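Cell wall surface anchor family protein (Streptococcus agalactiae, PDB 3PHS) serves as the minor pilin GBS52 of a Gram-positive pathogen and, through an IgG-like domain, mediates adhesion to lung epithelial cells. Local coordinates at residues A22-R27 and I226-T231; A62-L67 and I99-A104; E159-E162 and T167-R170. All coordinates share one frame; numbering follows the deposited sequence.

Contact 1 (A22-R27 and I226-T231)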
ATOM      1  N   ALA A  22       7.535  13.988   5.480  1.00 14.73           N
ATOM      2  CA  ALA A  22       8.863  14.568   5.631  1.00 16.78           C
ATOM      3  C   ALA A  22       9.825  13.878   4.676  1.00 18.19           C
ATOM      4  O   ALA A  22       9.575  12.750   4.246  1.00 19.11           O
ATOM      5  CB  ALA A  22       9.343  14.409   7.090  1.00 16.23           C
ATOM      6  N   ARG A  23      10.935  14.541   4.374  1.00 18.90           N
ATOM      7  CA  ARG A  23      12.005  13.951   3.561  1.00 20.37           C
ATOM      8  C   ARG A  23      12.890  13.047   4.419  1.00 21.06           C
ATOM      9  O   ARG A  23      13.025  13.273   5.629  1.00 20.47           O
ATOM     10  CB  ARG A  23      12.889  15.064   2.965  1.00 20.59           C
ATOM     11  CG  ARG A  23      12.153  16.148   2.144  1.00 22.33           C
ATOM     12  CD  ARG A  23      13.044  17.383   1.914  1.00 22.84           C
ATOM     13  NE  ARG A  23      13.217  18.204   3.127  1.00 24.91           N
ATOM     14  CZ  ARG A  23      13.844  19.381   3.167  1.00 25.90           C
ATOM     15  NH1 ARG A  23      14.357  19.902   2.063  1.00 26.44           N
ATOM     16  NH2 ARG A  23      13.971  20.050   4.314  1.00 23.05           N
ATOM     17  N   ASP A  24      13.528  12.051   3.802  1.00 21.78           N
ATOM     18  CA  ASP A  24      14.391  11.148   4.562  1.00 22.93           C
ATOM     19  C   ASP A  24      15.393  11.972   5.385  1.00 22.67           C
ATOM     20  O   ASP A  24      15.698  11.610   6.522  1.00 22.51           O
ATOM     21  CB  ASP A  24      15.122  10.138   3.662  1.00 24.41           C
ATOM     22  CG  ASP A  24      14.224   8.988   3.182  1.00 28.01           C
ATOM     23  OD1 ASP A  24      12.999   8.973   3.463  1.00 31.23           O
ATOM     24  OD2 ASP A  24      14.765   8.080   2.500  1.00 32.55           O
ATOM     25  N   ILE A  25      15.858  13.093   4.826  1.00 22.28           N
ATOM     26  CA  ILE A  25      16.826  13.960   5.532  1.00 22.42           C
ATOM     27  C   ILE A  25      16.246  14.781   6.706  1.00 21.22           C
ATOM     28  O   ILE A  25      16.995  15.216   7.584  1.00 21.35           O
ATOM     29  CB  ILE A  25      17.625  14.895   4.576  1.00 22.67           C
ATOM     30  CG1 ILE A  25      16.688  15.833   3.806  1.00 24.99           C
ATOM     31  CG2 ILE A  25      18.483  14.059   3.632  1.00 24.85           C
ATOM     32  CD1 ILE A  25      17.040  17.286   3.937  1.00 28.19           C
ATOM     33  N   ASP A  26      14.931  14.987   6.702  1.00 19.57           N
ATOM     34  CA  ASP A  26      14.211  15.629   7.796  1.00 18.86           C
ATOM     35  C   ASP A  26      14.046  14.683   8.981  1.00 17.95           C
ATOM     36  O   ASP A  26      13.669  15.114  10.072  1.00 17.93           O
ATOM     37  CB  ASP A  26      12.799  16.077   7.357  1.00 18.81           C
ATOM     38  CG  ASP A  26      12.811  17.176   6.292  1.00 21.08           C
ATOM     39  OD1 ASP A  26      13.737  18.015   6.311  1.00 23.03           O
ATOM     40  OD2 ASP A  26      11.874  17.203   5.446  1.00 20.03           O
ATOM     41  N   ARG A  27      14.279  13.397   8.769  1.00 16.52           N
ATOM     42  CA  ARG A  27      14.021  12.452   9.843  1.00 16.89           C
ATOM     43  C   ARG A  27      15.033  11.332   9.955  1.00 16.61           C
ATOM     44  O   ARG A  27      14.669  10.156   9.802  1.00 16.65           O
ATOM     45  CB  ARG A  27      12.602  11.886   9.740  1.00 16.44           C
ATOM     46  CG  ARG A  27      12.072  11.505  11.098  1.00 15.72           C
ATOM     47  CD  ARG A  27      10.700  10.838  11.040  1.00 15.99           C
ATOM     48  NE  ARG A  27      10.337  10.471  12.404  1.00 15.46           N
ATOM     49  CZ  ARG A  27       9.160   9.987  12.776  1.00 14.60           C
ATOM     50  NH1 ARG A  27       8.188   9.784  11.877  1.00 12.38           N
ATOM     51  NH2 ARG A  27       8.962   9.706  14.056  1.00 14.65           N
ATOM     52  N   ILE A 226       8.258  -1.004  -6.657  1.00 14.00           N
ATOM     53  CA  ILE A 226       8.415   0.408  -7.026  1.00 13.69           C
ATOM     54  C   ILE A 226       9.518   0.995  -6.150  1.00 13.95           C
ATOM     55  O   ILE A 226       9.494   0.834  -4.918  1.00 12.61           O
ATOM     56  CB  ILE A 226       7.090   1.219  -6.831  1.00 13.51           C
ATOM     57  CG1 ILE A 226       5.940   0.677  -7.722  1.00 14.17           C
ATOM     58  CG2 ILE A 226       7.317   2.757  -7.002  1.00 13.39           C
ATOM     59  CD1 ILE A 226       6.155   0.834  -9.226  1.00 17.87           C
ATOM     60  N   GLU A 227      10.480   1.664  -6.788  1.00 14.41           N
ATOM     61  CA  GLU A 227      11.507   2.412  -6.079  1.00 16.00           C
ATOM     62  C   GLU A 227      11.259   3.897  -6.258  1.00 15.51           C
ATOM     63  O   GLU A 227      10.902   4.348  -7.345  1.00 14.91           O
ATOM     64  CB  GLU A 227      12.894   2.062  -6.602  1.00 16.60           C
ATOM     65  CG  GLU A 227      13.373   0.682  -6.181  1.00 21.27           C
ATOM     66  CD  GLU A 227      14.641   0.296  -6.904  1.00 26.44           C
ATOM     67  OE1 GLU A 227      15.667   0.987  -6.731  1.00 30.14           O
ATOM     68  OE2 GLU A 227      14.609  -0.696  -7.655  1.00 29.45           O
ATOM     69  N   LYS A 228      11.445   4.663  -5.186  1.00 15.70           N
ATOM     70  CA  LYS A 228      11.156   6.085  -5.260  1.00 16.24           C
ATOM     71  C   LYS A 228      12.069   6.791  -6.260  1.00 15.70           C
ATOM     72  O   LYS A 228      13.254   6.491  -6.331  1.00 16.32           O
ATOM     73  CB  LYS A 228      11.272   6.744  -3.882  1.00 17.32           C
ATOM     74  CG  LYS A 228      12.674   6.842  -3.295  1.00 18.62           C
ATOM     75  CD  LYS A 228      12.544   7.550  -1.931  1.00 25.16           C
ATOM     76  CE  LYS A 228      13.755   7.399  -1.036  1.00 28.62           C
ATOM     77  NZ  LYS A 228      13.283   7.617   0.378  1.00 32.71           N
ATOM     78  N   SER A 229      11.495   7.718  -7.025  1.00 16.43           N
ATOM     79  CA  SER A 229      12.239   8.564  -7.983  1.00 16.89           C
ATOM     80  C   SER A 229      12.868   7.783  -9.130  1.00 17.63           C
ATOM     81  O   SER A 229      13.755   8.297  -9.835  1.00 17.08           O
ATOM     82  CB  SER A 229      13.309   9.412  -7.269  1.00 16.38           C
ATOM     83  OG  SER A 229      12.739  10.092  -6.151  1.00 17.22           O
ATOM     84  N   LYS A 230      12.410   6.544  -9.301  1.00 17.87           N
ATOM     85  CA  LYS A 230      12.913   5.660 -10.349  1.00 18.27           C
ATOM     86  C   LYS A 230      11.754   5.010 -11.086  1.00 18.19           C
ATOM     87  O   LYS A 230      10.631   4.993 -10.594  1.00 17.15           O
ATOM     88  CB  LYS A 230      13.799   4.578  -9.762  1.00 18.77           C
ATOM     89  CG  LYS A 230      15.111   5.073  -9.151  1.00 21.39           C
ATOM     90  CD  LYS A 230      15.924   3.903  -8.605  1.00 27.75           C
ATOM     91  CE  LYS A 230      16.049   2.734  -9.605  1.00 30.46           C
ATOM     92  NZ  LYS A 230      17.041   1.694  -9.135  1.00 32.32           N
ATOM     93  N   THR A 231      12.032   4.512 -12.286  1.00 18.43           N
ATOM     94  CA  THR A 231      11.064   3.720 -13.035  1.00 19.29           C
ATOM     95  C   THR A 231      11.540   2.287 -12.991  1.00 18.91           C
ATOM     96  O   THR A 231      12.717   2.018 -13.255  1.00 19.72           O
ATOM     97  CB  THR A 231      10.956   4.151 -14.529  1.00 19.88           C
ATOM     98  OG1 THR A 231      10.605   5.530 -14.608  1.00 22.91           O
ATOM     99  CG2 THR A 231       9.877   3.351 -15.240  1.00 19.80           C
TER
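Asp24 and Lys228 reach for each other from opposite directions and meet at a single point, where Lys228 NZ donates to Asp24 OD2 at 2.6 Å as a hydrogen-bonded salt bridge. The ammonium comes from above the carboxylate, 44° out of its plane, and clearly prefers one oxygen, since Asp24 OD1 stands 3.4 Å from Lys228 NZ. The two CA atoms are 11.5 Å apart, a gap closed mostly by the lysine. Its CG sits in the crowded position between the backbone N and the carbonyl carbon (chi1 69°), and from there the chain runs out extended.

Each charge is presented by a short, well-braced piece of backbone. Asp24 opens a 3-10 turn that Arg23 and Asp26 brace: Arg23 grips the Asp26 carboxylate side-on, NE to OD2 at 2.9 Å and NH2 to OD1 at 2.9 Å. Arg23 N adds a third bond to the same Asp26 OD2, at 3.0 Å. The methyl Ile25 CD1 lies over the centre of the guanidinium. On the other side, Lys228 occupies a type II turn running from Glu227 to Lys230, whose end residues form their own salt bridge, Lys230 NZ to Glu227 OE1 at 2.9 Å. Ser229 is tied through its backbone to Thr135, and Lys228 brushes Ser134.

With only 68 Å² buried and the contact at the surface, the bridge adds little packing. It is an electrostatic link between a loop of the N-terminal half and a turn of the C-terminal domain, probably weakened by solvent screening.

Contact 2 (A62-L67 and I99-A104)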
ATOM      1  N   ALA A  62       4.637  -7.021  16.998  1.00 15.12           N
ATOM      2  CA  ALA A  62       4.444  -8.013  15.929  1.00 15.28           C
ATOM      3  C   ALA A  62       3.097  -8.720  16.069  1.00 15.36           C
ATOM      4  O   ALA A  62       2.439  -8.999  15.073  1.00 14.66           O
ATOM      5  CB  ALA A  62       5.598  -9.039  15.925  1.00 15.60           C
ATOM      6  N   HIS A  63       2.701  -9.022  17.303  1.00 15.42           N
ATOM      7  CA  HIS A  63       1.411  -9.644  17.537  1.00 16.37           C
ATOM      8  C   HIS A  63       0.268  -8.796  16.998  1.00 15.43           C
ATOM      9  O   HIS A  63      -0.608  -9.290  16.288  1.00 15.48           O
ATOM     10  CB  HIS A  63       1.169  -9.928  19.021  1.00 17.03           C
ATOM     11  CG  HIS A  63      -0.216 -10.418  19.294  1.00 20.78           C
ATOM     12  ND1 HIS A  63      -0.672 -11.637  18.835  1.00 23.82           N
ATOM     13  CD2 HIS A  63      -1.269  -9.831  19.913  1.00 22.92           C
ATOM     14  CE1 HIS A  63      -1.935 -11.796  19.200  1.00 25.14           C
ATOM     15  NE2 HIS A  63      -2.318 -10.716  19.858  1.00 23.59           N
ATOM     16  N   TRP A  64       0.284  -7.519  17.351  1.00 14.47           N
ATOM     17  CA  TRP A  64      -0.758  -6.596  16.933  1.00 14.36           C
ATOM     18  C   TRP A  64      -0.717  -6.321  15.431  1.00 14.49           C
ATOM     19  O   TRP A  64      -1.760  -6.244  14.809  1.00 13.71           O
ATOM     20  CB  TRP A  64      -0.713  -5.324  17.799  1.00 14.14           C
ATOM     21  CG  TRP A  64      -1.399  -5.626  19.098  1.00 13.66           C
ATOM     22  CD1 TRP A  64      -0.870  -6.261  20.183  1.00 14.70           C
ATOM     23  CD2 TRP A  64      -2.781  -5.406  19.389  1.00 14.26           C
ATOM     24  NE1 TRP A  64      -1.843  -6.433  21.156  1.00 14.85           N
ATOM     25  CE2 TRP A  64      -3.027  -5.921  20.687  1.00 13.31           C
ATOM     26  CE3 TRP A  64      -3.833  -4.819  18.682  1.00 13.60           C
ATOM     27  CZ2 TRP A  64      -4.288  -5.845  21.303  1.00 15.13           C
ATOM     28  CZ3 TRP A  64      -5.100  -4.740  19.302  1.00 16.01           C
ATOM     29  CH2 TRP A  64      -5.308  -5.247  20.599  1.00 14.16           C
ATOM     30  N   ASN A  65       0.485  -6.266  14.854  1.00 14.62           N
ATOM     31  CA  ASN A  65       0.640  -6.071  13.406  1.00 15.75           C
ATOM     32  C   ASN A  65       0.117  -7.250  12.582  1.00 16.38           C
ATOM     33  O   ASN A  65      -0.198  -7.087  11.398  1.00 17.06           O
ATOM     34  CB  ASN A  65       2.106  -5.823  13.049  1.00 15.76           C
ATOM     35  CG  ASN A  65       2.561  -4.384  13.319  1.00 17.66           C
ATOM     36  OD1 ASN A  65       1.754  -3.455  13.395  1.00 19.75           O
ATOM     37  ND2 ASN A  65       3.877  -4.201  13.430  1.00 17.87           N
ATOM     38  N   SER A  66       0.024  -8.422  13.216  1.00 17.16           N
ATOM     39  CA  SER A  66      -0.437  -9.667  12.558  1.00 17.41           C
ATOM     40  C   SER A  66      -1.965  -9.775  12.473  1.00 17.47           C
ATOM     41  O   SER A  66      -2.492 -10.569  11.694  1.00 17.42           O
ATOM     42  CB  SER A  66       0.133 -10.898  13.283  1.00 17.77           C
ATOM     43  OG  SER A  66      -0.595 -11.203  14.470  1.00 20.08           O
ATOM     44  N   LEU A  67      -2.667  -8.970  13.270  1.00 17.00           N
ATOM     45  CA  LEU A  67      -4.124  -9.007  13.353  1.00 16.89           C
ATOM     46  C   LEU A  67      -4.803  -8.269  12.207  1.00 17.13           C
ATOM     47  O   LEU A  67      -4.330  -7.214  11.771  1.00 16.62           O
ATOM     48  CB  LEU A  67      -4.603  -8.409  14.674  1.00 17.13           C
ATOM     49  CG  LEU A  67      -4.023  -9.021  15.943  1.00 17.30           C
ATOM     50  CD1 LEU A  67      -4.631  -8.326  17.160  1.00 17.82           C
ATOM     51  CD2 LEU A  67      -4.277 -10.534  15.977  1.00 19.35           C
ATOM     52  N   ILE A  99      -1.822   0.727  27.511  1.00 12.54           N
ATOM     53  CA  ILE A  99      -0.990   0.496  26.329  1.00 12.55           C
ATOM     54  C   ILE A  99      -1.927   0.497  25.136  1.00 11.99           C
ATOM     55  O   ILE A  99      -2.950  -0.162  25.166  1.00 12.46           O
ATOM     56  CB  ILE A  99      -0.210  -0.872  26.381  1.00 12.22           C
ATOM     57  CG1 ILE A  99       0.647  -1.028  27.665  1.00 14.38           C
ATOM     58  CG2 ILE A  99       0.652  -1.073  25.116  1.00 13.30           C
ATOM     59  CD1 ILE A  99       1.470   0.153  27.987  1.00 16.89           C
ATOM     60  N   TYR A 100      -1.577   1.254  24.099  1.00 11.98           N
ATOM     61  CA  TYR A 100      -2.416   1.387  22.921  1.00 11.75           C
ATOM     62  C   TYR A 100      -1.641   1.038  21.660  1.00 11.85           C
ATOM     63  O   TYR A 100      -0.480   1.410  21.509  1.00 11.52           O
ATOM     64  CB  TYR A 100      -2.929   2.818  22.763  1.00 11.81           C
ATOM     65  CG  TYR A 100      -3.856   3.240  23.872  1.00 12.01           C
ATOM     66  CD1 TYR A 100      -3.346   3.625  25.126  1.00 11.93           C
ATOM     67  CD2 TYR A 100      -5.248   3.213  23.685  1.00 13.51           C
ATOM     68  CE1 TYR A 100      -4.229   4.002  26.178  1.00 11.58           C
ATOM     69  CE2 TYR A 100      -6.127   3.581  24.723  1.00 12.96           C
ATOM     70  CZ  TYR A 100      -5.606   3.963  25.955  1.00 11.81           C
ATOM     71  OH  TYR A 100      -6.485   4.309  26.968  1.00 12.33           O
ATOM     72  N   TYR A 101      -2.316   0.327  20.771  1.00 10.76           N
ATOM     73  CA  TYR A 101      -1.818   0.069  19.439  1.00 11.44           C
ATOM     74  C   TYR A 101      -2.526   1.030  18.510  1.00 11.15           C
ATOM     75  O   TYR A 101      -3.756   1.036  18.446  1.00 11.91           O
ATOM     76  CB  TYR A 101      -2.147  -1.363  19.042  1.00 10.79           C
ATOM     77  CG  TYR A 101      -1.778  -1.744  17.626  1.00 11.41           C
ATOM     78  CD1 TYR A 101      -0.443  -1.974  17.268  1.00 12.32           C
ATOM     79  CD2 TYR A 101      -2.768  -1.903  16.652  1.00 11.06           C
ATOM     80  CE1 TYR A 101      -0.115  -2.349  15.965  1.00 11.42           C
ATOM     81  CE2 TYR A 101      -2.446  -2.276  15.344  1.00 11.69           C
ATOM     82  CZ  TYR A 101      -1.118  -2.502  15.024  1.00 10.88           C
ATOM     83  OH  TYR A 101      -0.804  -2.881  13.742  1.00 12.73           O
ATOM     84  N   GLY A 102      -1.742   1.806  17.770  1.00 10.76           N
ATOM     85  CA  GLY A 102      -2.265   2.808  16.849  1.00 10.66           C
ATOM     86  C   GLY A 102      -1.887   2.515  15.408  1.00 11.36           C
ATOM     87  O   GLY A 102      -0.796   2.036  15.135  1.00 11.51           O
ATOM     88  N   LEU A 103      -2.803   2.810  14.491  1.00 10.84           N
ATOM     89  CA  LEU A 103      -2.537   2.634  13.059  1.00 11.64           C
ATOM     90  C   LEU A 103      -3.369   3.630  12.284  1.00 10.65           C
ATOM     91  O   LEU A 103      -4.358   4.144  12.800  1.00 10.83           O
ATOM     92  CB  LEU A 103      -2.888   1.205  12.611  1.00 11.93           C
ATOM     93  CG  LEU A 103      -4.349   0.832  12.352  1.00 13.53           C
ATOM     94  CD1 LEU A 103      -4.435  -0.525  11.689  1.00 15.58           C
ATOM     95  CD2 LEU A 103      -5.126   0.815  13.652  1.00 14.69           C
ATOM     96  N   ALA A 104      -2.963   3.922  11.054  1.00 10.61           N
ATOM     97  CA  ALA A 104      -3.824   4.671  10.151  1.00 10.97           C
ATOM     98  C   ALA A 104      -4.658   3.692   9.337  1.00 11.67           C
ATOM     99  O   ALA A 104      -4.168   2.627   8.911  1.00 12.36           O
ATOM    100  CB  ALA A 104      -3.000   5.557   9.217  1.00 10.70           C
TER
HETATM  101  O   HOH W   1      -2.682  -4.665  12.394  1.00 19.10           O
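Trp64 and Tyr101 mark where the backbones come nearest, with their CA atoms 7.2 Å apart: the short helix 60-65 lies over strand 98-106. Both side chains start out toward the other segment, then pass one another heading opposite ways.

Tyr101 carries most of the contact. Its CG is anti to the backbone N (chi1 176°), which sends the ring out under the helix. Trp64 CB rides over one face of that ring, a CH-pi contact 3.6 Å from the centroid. The indole is turned obliquely to the tyrosine, its five-membered ring 5.4 Å centroid to centroid and the planes 39° apart. Leu67 CD1 lies over a face of the indole, toward its rim.

At the far end of the tyrosine, OH donates to Asn65 OD1 at 2.6 Å, on a lone pair in the carbonyl plane. The two side chains stand roughly perpendicular, the amide plane 66° from the ring. A water sits beside this bond, 2.9 Å from Tyr101 OH, 3.0 Å from Trp64 O and 3.1 Å from Leu67 O. With two protons for three acceptors, it can serve at most two at a time. The phenol is thus held both by Asn65 and, through water, by the carbonyls of Trp64 and Leu67.

In the N-terminal half, strand 98-106 is an inner strand of an antiparallel sheet, between 46-52 and 109-121, consistent with an Ig-like fold. Trp64 also packs on Leu52 of the former, Asn65 and Tyr101 touch Ala116 of the latter, and Leu72 of helix 69-75 meets Trp64, Leu67 and Tyr101.

Contact 3 (E159-E162 and T167-R170)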
ATOM      1  N   GLU A 159      -4.694  -5.682 -13.780  1.00 15.81           N
ATOM      2  CA  GLU A 159      -4.996  -4.905 -12.573  1.00 15.88           C
ATOM      3  C   GLU A 159      -3.723  -4.853 -11.735  1.00 15.74           C
ATOM      4  O   GLU A 159      -2.848  -5.702 -11.884  1.00 15.59           O
ATOM      5  CB  GLU A 159      -6.139  -5.536 -11.787  1.00 16.11           C
ATOM      6  CG  GLU A 159      -7.475  -5.411 -12.513  1.00 17.57           C
ATOM      7  CD  GLU A 159      -8.585  -6.219 -11.883  1.00 19.60           C
ATOM      8  OE1 GLU A 159      -8.341  -6.991 -10.934  1.00 23.70           O
ATOM      9  OE2 GLU A 159      -9.725  -6.068 -12.362  1.00 25.24           O
ATOM     10  N   LEU A 160      -3.624  -3.852 -10.864  1.00 15.76           N
ATOM     11  CA  LEU A 160      -2.474  -3.700  -9.974  1.00 14.60           C
ATOM     12  C   LEU A 160      -2.949  -3.707  -8.520  1.00 15.05           C
ATOM     13  O   LEU A 160      -3.982  -3.110  -8.205  1.00 14.81           O
ATOM     14  CB  LEU A 160      -1.746  -2.395 -10.291  1.00 14.83           C
ATOM     15  CG  LEU A 160      -0.468  -2.123  -9.491  1.00 12.61           C
ATOM     16  CD1 LEU A 160       0.664  -3.074  -9.841  1.00 12.85           C
ATOM     17  CD2 LEU A 160      -0.013  -0.675  -9.704  1.00 16.22           C
ATOM     18  N   TYR A 161      -2.220  -4.411  -7.657  1.00 15.26           N
ATOM     19  CA  TYR A 161      -2.550  -4.519  -6.246  1.00 15.65           C
ATOM     20  C   TYR A 161      -1.328  -4.173  -5.420  1.00 15.57           C
ATOM     21  O   TYR A 161      -0.220  -4.377  -5.863  1.00 14.20           O
ATOM     22  CB  TYR A 161      -2.950  -5.963  -5.913  1.00 15.81           C
ATOM     23  CG  TYR A 161      -4.262  -6.358  -6.523  1.00 18.33           C
ATOM     24  CD1 TYR A 161      -4.348  -6.750  -7.866  1.00 19.20           C
ATOM     25  CD2 TYR A 161      -5.430  -6.313  -5.770  1.00 20.76           C
ATOM     26  CE1 TYR A 161      -5.585  -7.088  -8.435  1.00 21.27           C
ATOM     27  CE2 TYR A 161      -6.649  -6.666  -6.316  1.00 23.62           C
ATOM     28  CZ  TYR A 161      -6.726  -7.058  -7.643  1.00 24.00           C
ATOM     29  OH  TYR A 161      -7.968  -7.393  -8.166  1.00 25.90           O
ATOM     30  N   GLU A 162      -1.536  -3.683  -4.200  1.00 16.45           N
ATOM     31  CA  GLU A 162      -0.453  -3.730  -3.217  1.00 17.40           C
ATOM     32  C   GLU A 162      -0.195  -5.218  -2.937  1.00 18.42           C
ATOM     33  O   GLU A 162      -1.124  -6.030  -3.033  1.00 19.05           O
ATOM     34  CB  GLU A 162      -0.865  -2.999  -1.927  1.00 17.54           C
ATOM     35  CG  GLU A 162      -1.101  -1.495  -2.133  1.00 19.49           C
ATOM     36  CD  GLU A 162      -1.586  -0.767  -0.883  1.00 23.16           C
ATOM     37  OE1 GLU A 162      -1.803  -1.411   0.162  1.00 24.55           O
ATOM     38  OE2 GLU A 162      -1.744   0.461  -0.960  1.00 26.89           O
ATOM     39  N   THR A 167      -7.810  -5.181  -2.760  1.00 31.00           N
ATOM     40  CA  THR A 167      -8.469  -4.225  -3.640  1.00 30.81           C
ATOM     41  C   THR A 167      -7.521  -3.521  -4.616  1.00 29.63           C
ATOM     42  O   THR A 167      -6.500  -2.952  -4.207  1.00 28.47           O
ATOM     43  CB  THR A 167      -9.437  -3.226  -2.895  1.00 31.66           C
ATOM     44  OG1 THR A 167      -9.228  -1.888  -3.370  1.00 32.32           O
ATOM     45  CG2 THR A 167      -9.256  -3.249  -1.373  1.00 31.25           C
ATOM     46  N   PRO A 168      -7.875  -3.573  -5.918  1.00 28.70           N
ATOM     47  CA  PRO A 168      -7.051  -3.038  -7.002  1.00 27.82           C
ATOM     48  C   PRO A 168      -6.783  -1.543  -6.867  1.00 26.72           C
ATOM     49  O   PRO A 168      -7.662  -0.794  -6.436  1.00 26.97           O
ATOM     50  CB  PRO A 168      -7.885  -3.307  -8.270  1.00 28.32           C
ATOM     51  CG  PRO A 168      -8.993  -4.226  -7.873  1.00 28.43           C
ATOM     52  CD  PRO A 168      -9.160  -4.134  -6.394  1.00 28.95           C
ATOM     53  N   ILE A 169      -5.570  -1.136  -7.243  1.00 24.87           N
ATOM     54  CA  ILE A 169      -5.149   0.265  -7.320  1.00 24.34           C
ATOM     55  C   ILE A 169      -5.709   0.868  -8.600  1.00 22.92           C
ATOM     56  O   ILE A 169      -5.588   0.269  -9.667  1.00 23.29           O
ATOM     57  CB  ILE A 169      -3.591   0.351  -7.306  1.00 24.48           C
ATOM     58  CG1 ILE A 169      -3.077   0.040  -5.903  1.00 26.02           C
ATOM     59  CG2 ILE A 169      -3.066   1.715  -7.773  1.00 25.23           C
ATOM     60  CD1 ILE A 169      -1.843  -0.774  -5.900  1.00 27.06           C
ATOM     61  N   ARG A 170      -6.307   2.053  -8.497  1.00 20.77           N
ATOM     62  CA  ARG A 170      -6.930   2.688  -9.665  1.00 19.72           C
ATOM     63  C   ARG A 170      -6.047   3.785 -10.258  1.00 18.80           C
ATOM     64  O   ARG A 170      -5.222   4.375  -9.558  1.00 17.60           O
ATOM     65  CB  ARG A 170      -8.348   3.171  -9.318  1.00 19.68           C
ATOM     66  CG  ARG A 170      -9.211   2.010  -8.797  1.00 21.43           C
ATOM     67  CD  ARG A 170     -10.666   2.357  -8.490  1.00 25.08           C
ATOM     68  NE  ARG A 170     -10.800   3.124  -7.251  1.00 28.07           N
ATOM     69  CZ  ARG A 170     -11.222   4.387  -7.193  1.00 32.03           C
ATOM     70  NH1 ARG A 170     -11.553   5.033  -8.307  1.00 32.42           N
ATOM     71  NH2 ARG A 170     -11.304   5.009  -6.020  1.00 31.76           N
TER
HETATM   72  O   HOH W   2      -5.756  -2.000 -10.979  1.00 20.59           O
HETATM   73  O   HOH W   3      -4.171  -3.666  -3.030  1.00 25.47           O
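Tyr161 lays one ring face over Pro168, whose CA makes a CH-pi contact 4.0 Å from the ring centroid, while the pyrrolidine runs alongside the ring toward the hydroxyl. This is the end of strand 157-162 in the prealbumin-like domain, where the chain turns back on itself and packs against the strand it has just left. The CB bond of Tyr161 starts away from 167-170, and the first torsion (chi1 -69°) swings the ring back over Pro168. Tyr161 OH donates to Glu159 OE1 at 2.8 Å, which steadies the ring there.

The backbones are joined by Ile169 N to Leu160 O, 2.7 Å and nearly straight at 167°. Ile169 points toward the strand: its CD1 tucks under the Tyr161-Glu162 peptide and reaches Leu160 CG at 4.1 Å. Leu160 and Ile169 both continue inward onto Tyr204 of strand 202-210 and Leu199 of strand 193-200, so this pair belongs to the domain interior.

Two waters also link the segments. One accepts from Leu160 N at 2.8 Å and lies in donating position to Ile169 O, one of several acceptors competing for its protons. The other accepts from Glu162 N at 2.9 Å and donates to Thr167 O at 2.7 Å.

In the fold
From the N terminus, the chain leaves strand 13-21 and enters 22-27, whose partner waits 199 residues further on, so contact 1 spans both of the others. Contact 2 comes first within that span, closing a loop of 31 residues in the N-terminal half and fastening helix 60-65 to strand 98-106. After strand 125-127 the chain passes into the C-terminal domain, and there contact 3 makes a short return from strand 157-162 just five residues on. Contacts 2 and 3 follow in series, centres about 24 Å apart, each internal to its own half. Contact 1 finally closes at 226-231, linking the two halves across the surface.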